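Local coordinates for protein superoxide dismutase (Anaplasma phagocytophilum, PDB 3JS4) that probably catalyses the dismutation of superoxide into oxygen and hydrogen peroxide by cycling the redox state of an active-site iron ion, at residues Q145-E157 against Q177-E189. Numbering follows the deposited sequence.
With NA (sodium ion), chain F; FE (Fe (III) ion), chain E.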
# COMPACT_ATOMS: atom_id res chain seq x y z
N GLN A 145 -3.41 -9.77 -10.33
CA GLN A 145 -2.85 -8.52 -10.86
C GLN A 145 -1.63 -8.81 -11.74
O GLN A 145 -0.51 -9.06 -11.23
CB GLN A 145 -2.47 -7.56 -9.72
CG GLN A 145 -2.01 -6.17 -10.24
CD GLN A 145 -3.03 -5.53 -11.20
OE1 GLN A 145 -4.20 -5.32 -10.85
NE2 GLN A 145 -2.59 -5.21 -12.40
N PHE A 146 -1.84 -8.74 -13.04
CA PHE A 146 -0.81 -9.13 -13.99
C PHE A 146 0.18 -7.97 -14.16
O PHE A 146 -0.22 -6.81 -14.31
CB PHE A 146 -1.51 -9.53 -15.30
CG PHE A 146 -0.57 -9.94 -16.43
CD1 PHE A 146 0.22 -11.08 -16.32
CD2 PHE A 146 -0.55 -9.21 -17.62
CE1 PHE A 146 1.07 -11.47 -17.38
CE2 PHE A 146 0.29 -9.59 -18.69
CZ PHE A 146 1.10 -10.72 -18.56
N GLY A 147 1.48 -8.29 -14.13
CA GLY A 147 2.49 -7.23 -14.13
C GLY A 147 2.65 -6.59 -12.76
O GLY A 147 2.43 -7.25 -11.73
N SER A 148 3.04 -5.32 -12.75
CA SER A 148 3.34 -4.59 -11.51
C SER A 148 2.07 -3.99 -10.92
O SER A 148 1.17 -3.58 -11.67
CB SER A 148 4.33 -3.45 -11.81
OG SER A 148 5.48 -3.90 -12.52
N GLY A 149 2.00 -3.90 -9.59
CA GLY A 149 0.87 -3.24 -8.94
C GLY A 149 0.73 -3.46 -7.45
O GLY A 149 1.72 -3.77 -6.76
N TRP A 150 -0.50 -3.30 -6.96
CA TRP A 150 -0.79 -3.24 -5.53
C TRP A 150 -2.13 -3.95 -5.23
O TRP A 150 -3.08 -3.86 -6.03
CB TRP A 150 -0.91 -1.78 -5.06
CG TRP A 150 0.34 -0.99 -5.29
CD1 TRP A 150 0.71 -0.36 -6.44
CD2 TRP A 150 1.42 -0.79 -4.35
NE1 TRP A 150 1.95 0.24 -6.28
CE2 TRP A 150 2.41 -0.01 -5.01
CE3 TRP A 150 1.63 -1.16 -3.02
CZ2 TRP A 150 3.61 0.39 -4.38
CZ3 TRP A 150 2.83 -0.75 -2.39
CH2 TRP A 150 3.80 -0.00 -3.08
N VAL A 151 -2.21 -4.59 -4.07
CA VAL A 151 -3.47 -5.13 -3.56
C VAL A 151 -3.91 -4.28 -2.35
O VAL A 151 -3.10 -3.96 -1.48
CB VAL A 151 -3.29 -6.60 -3.19
CG1 VAL A 151 -4.55 -7.22 -2.57
CG2 VAL A 151 -2.86 -7.37 -4.44
N TRP A 152 -5.18 -3.89 -2.34
CA TRP A 152 -5.73 -3.05 -1.27
C TRP A 152 -6.90 -3.72 -0.54
O TRP A 152 -7.82 -4.25 -1.18
CB TRP A 152 -6.23 -1.71 -1.84
CG TRP A 152 -5.23 -1.03 -2.73
CD1 TRP A 152 -4.98 -1.29 -4.04
CD2 TRP A 152 -4.29 -0.01 -2.33
NE1 TRP A 152 -3.96 -0.49 -4.50
CE2 TRP A 152 -3.51 0.30 -3.47
CE3 TRP A 152 -4.04 0.67 -1.14
CZ2 TRP A 152 -2.51 1.29 -3.46
CZ3 TRP A 152 -3.02 1.65 -1.12
CH2 TRP A 152 -2.28 1.94 -2.27
N LEU A 153 -6.88 -3.64 0.79
CA LEU A 153 -8.09 -3.79 1.59
C LEU A 153 -8.68 -2.39 1.72
O LEU A 153 -8.00 -1.45 2.14
CB LEU A 153 -7.79 -4.39 2.99
CG LEU A 153 -8.99 -4.54 3.94
CD1 LEU A 153 -10.09 -5.42 3.29
CD2 LEU A 153 -8.57 -5.12 5.31
N VAL A 154 -9.94 -2.24 1.32
CA VAL A 154 -10.58 -0.93 1.37
C VAL A 154 -11.93 -1.00 2.03
O VAL A 154 -12.52 -2.10 2.11
CB VAL A 154 -10.78 -0.30 -0.05
CG1 VAL A 154 -9.44 -0.17 -0.77
CG2 VAL A 154 -11.80 -1.12 -0.90
N TYR A 155 -12.41 0.15 2.50
CA TYR A 155 -13.81 0.29 2.86
C TYR A 155 -14.57 1.02 1.75
O TYR A 155 -14.26 2.17 1.43
CB TYR A 155 -13.99 1.01 4.20
CG TYR A 155 -15.45 1.17 4.57
CD1 TYR A 155 -16.17 0.12 5.13
CD2 TYR A 155 -16.13 2.37 4.33
CE1 TYR A 155 -17.51 0.25 5.45
CE2 TYR A 155 -17.48 2.51 4.65
CZ TYR A 155 -18.15 1.45 5.21
OH TYR A 155 -19.48 1.57 5.53
N ASP A 156 -15.55 0.33 1.18
CA ASP A 156 -16.33 0.81 0.05
C ASP A 156 -17.58 1.47 0.62
O ASP A 156 -18.47 0.80 1.16
CB ASP A 156 -16.70 -0.37 -0.86
CG ASP A 156 -17.50 0.04 -2.10
OD1 ASP A 156 -17.10 -0.37 -3.20
OD2 ASP A 156 -18.51 0.76 -1.97
N GLU A 157 -17.62 2.80 0.51
CA GLU A 157 -18.71 3.59 1.09
C GLU A 157 -20.09 3.29 0.51
O GLU A 157 -21.09 3.44 1.22
CB GLU A 157 -18.40 5.08 0.98
CG GLU A 157 -17.32 5.52 1.96
CD GLU A 157 -16.70 6.86 1.60
OE1 GLU A 157 -17.33 7.64 0.85
OE2 GLU A 157 -15.57 7.14 2.08
N GLN A 177 -13.36 7.69 -6.07
CA GLN A 177 -14.26 8.28 -5.09
C GLN A 177 -14.98 7.16 -4.33
O GLN A 177 -15.32 6.13 -4.93
CB GLN A 177 -15.28 9.21 -5.79
N GLY A 178 -15.18 7.36 -3.03
CA GLY A 178 -15.96 6.42 -2.20
C GLY A 178 -15.25 5.13 -1.82
O GLY A 178 -15.89 4.14 -1.50
N GLN A 179 -13.91 5.15 -1.84
CA GLN A 179 -13.12 3.97 -1.56
C GLN A 179 -11.97 4.33 -0.62
O GLN A 179 -10.98 4.96 -1.03
CB GLN A 179 -12.58 3.43 -2.89
CG GLN A 179 -12.12 2.01 -2.84
CD GLN A 179 -11.68 1.51 -4.21
OE1 GLN A 179 -12.35 0.66 -4.81
NE2 GLN A 179 -10.55 2.02 -4.70
N LEU A 180 -12.11 3.98 0.66
CA LEU A 180 -11.13 4.40 1.66
C LEU A 180 -10.08 3.29 1.83
O LEU A 180 -10.42 2.18 2.22
CB LEU A 180 -11.81 4.71 3.00
CG LEU A 180 -10.91 4.96 4.22
CD1 LEU A 180 -10.38 6.39 4.25
CD2 LEU A 180 -11.65 4.63 5.51
N PRO A 181 -8.80 3.59 1.52
CA PRO A 181 -7.78 2.53 1.66
C PRO A 181 -7.47 2.27 3.13
O PRO A 181 -7.41 3.21 3.92
CB PRO A 181 -6.54 3.12 0.95
CG PRO A 181 -6.74 4.61 0.95
CD PRO A 181 -8.24 4.86 0.98
N LEU A 182 -7.26 1.00 3.46
CA LEU A 182 -6.98 0.57 4.83
C LEU A 182 -5.63 -0.11 5.01
O LEU A 182 -4.99 0.03 6.05
CB LEU A 182 -8.08 -0.37 5.34
CG LEU A 182 -9.54 0.10 5.26
CD1 LEU A 182 -10.51 -1.02 5.68
CD2 LEU A 182 -9.79 1.38 6.08
N ALA A 183 -5.23 -0.89 4.00
CA ALA A 183 -3.92 -1.57 3.97
C ALA A 183 -3.57 -1.94 2.55
O ALA A 183 -4.47 -2.13 1.71
CB ALA A 183 -3.93 -2.83 4.86
N THR A 184 -2.27 -2.06 2.26
CA THR A 184 -1.85 -2.48 0.93
C THR A 184 -0.70 -3.49 1.02
O THR A 184 0.06 -3.51 1.98
CB THR A 184 -1.46 -1.27 0.01
OG1 THR A 184 -1.31 -1.71 -1.35
CG2 THR A 184 -0.14 -0.62 0.44
N MET A 185 -0.62 -4.31 -0.02
CA MET A 185 0.46 -5.24 -0.26
C MET A 185 1.01 -4.97 -1.67
O MET A 185 0.29 -5.12 -2.67
CB MET A 185 -0.06 -6.67 -0.17
CG MET A 185 0.98 -7.71 -0.59
SD MET A 185 0.36 -9.41 -0.52
CE MET A 185 -0.87 -9.43 -1.84
N ASP A 186 2.26 -4.54 -1.72
CA ASP A 186 3.00 -4.32 -2.97
C ASP A 186 3.16 -5.65 -3.70
O ASP A 186 3.71 -6.62 -3.14
CB ASP A 186 4.39 -3.78 -2.58
CG ASP A 186 5.20 -3.24 -3.75
OD1 ASP A 186 4.79 -3.36 -4.91
OD2 ASP A 186 6.29 -2.69 -3.49
N VAL A 187 2.69 -5.73 -4.95
CA VAL A 187 3.03 -6.90 -5.78
C VAL A 187 3.92 -6.61 -7.00
O VAL A 187 4.05 -7.48 -7.90
CB VAL A 187 1.78 -7.79 -6.14
CG1 VAL A 187 1.10 -8.32 -4.84
CG2 VAL A 187 0.82 -7.07 -7.03
N TRP A 188 4.58 -5.44 -7.03
CA TRP A 188 5.68 -5.27 -7.96
C TRP A 188 6.66 -6.40 -7.66
O TRP A 188 6.89 -6.74 -6.48
CB TRP A 188 6.39 -3.94 -7.79
CG TRP A 188 5.68 -2.72 -8.38
CD1 TRP A 188 4.46 -2.20 -8.01
CD2 TRP A 188 6.20 -1.83 -9.38
NE1 TRP A 188 4.17 -1.07 -8.75
CE2 TRP A 188 5.23 -0.81 -9.58
CE3 TRP A 188 7.41 -1.78 -10.10
CZ2 TRP A 188 5.41 0.24 -10.49
CZ3 TRP A 188 7.59 -0.73 -11.02
CH2 TRP A 188 6.59 0.26 -11.21
N GLU A 189 7.26 -6.95 -8.70
CA GLU A 189 8.18 -8.08 -8.50
C GLU A 189 9.33 -7.77 -7.51
O GLU A 189 9.73 -8.64 -6.73
CB GLU A 189 8.73 -8.56 -9.83
CG GLU A 189 7.66 -9.21 -10.74
CD GLU A 189 8.27 -9.82 -12.00
OE1 GLU A 189 8.94 -9.08 -12.76
OE2 GLU A 189 8.05 -11.02 -12.26
NA NA F . -10.67 6.95 -2.59
FE FE E . 7.70 -1.43 -4.24
O HOH W 1 -18.10 3.46 -3.12
O HOH W 2 -14.30 -1.22 -3.58
O HOH W 3 -12.51 7.90 -1.61
O HOH W 4 6.34 -0.79 -5.91
O HOH W 5 -9.37 7.82 -0.90
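The carboxylate of D186, an iron ligand through OD2 (2.0 Å), lies stacked on the indole face of the tryptophan paired with it, W150, the two planes only 14° apart. D186 CB sits 3.4 Å from W150 CZ3, and OD1 hangs over the ring toward its rim. That oxygen also closes an Asx turn, accepting W188 N from above the carboxylate plane, and takes a weak bond from the water on the iron. Stack and turn together probably limit rotation of the carboxylate at the metal. W188 meets W150 in an offset edge-to-face pair, its edge turned toward the W150 face, planes at 60°, while S148 CB covers the W188 five-membered ring 3.5 Å from its centroid.

Farther along the antiparallel pair, V151 O is gripped twice, by M185 N in its carbonyl plane and by T184 OG1 at 2.9 Å from above that plane. With OG1 anti to the backbone N (chi1 -168°), the T184 hydroxyl can reach V151 O while lying over the centre of the W152 ring; T184 CB makes a CH-pi contact with its six-membered ring. A classic beta bulge follows: L182 and A183 both face L153, whose O takes a 2.9 Å bond from L182 N and a weak one from A183 N. At the far end Q179 O binds sodium with the carbonyl oxygens of P173 and T176 and two waters.

Strand 149-156 is the centre of the three-stranded sheet, between 179-186 and 161-168. Helix 89-106 packs on W150 and W152 and supplies H101, which with H45 of helix 39-60 and H190 completes the protein ligands of the iron, and helix 200-211 meets M185 on the other face.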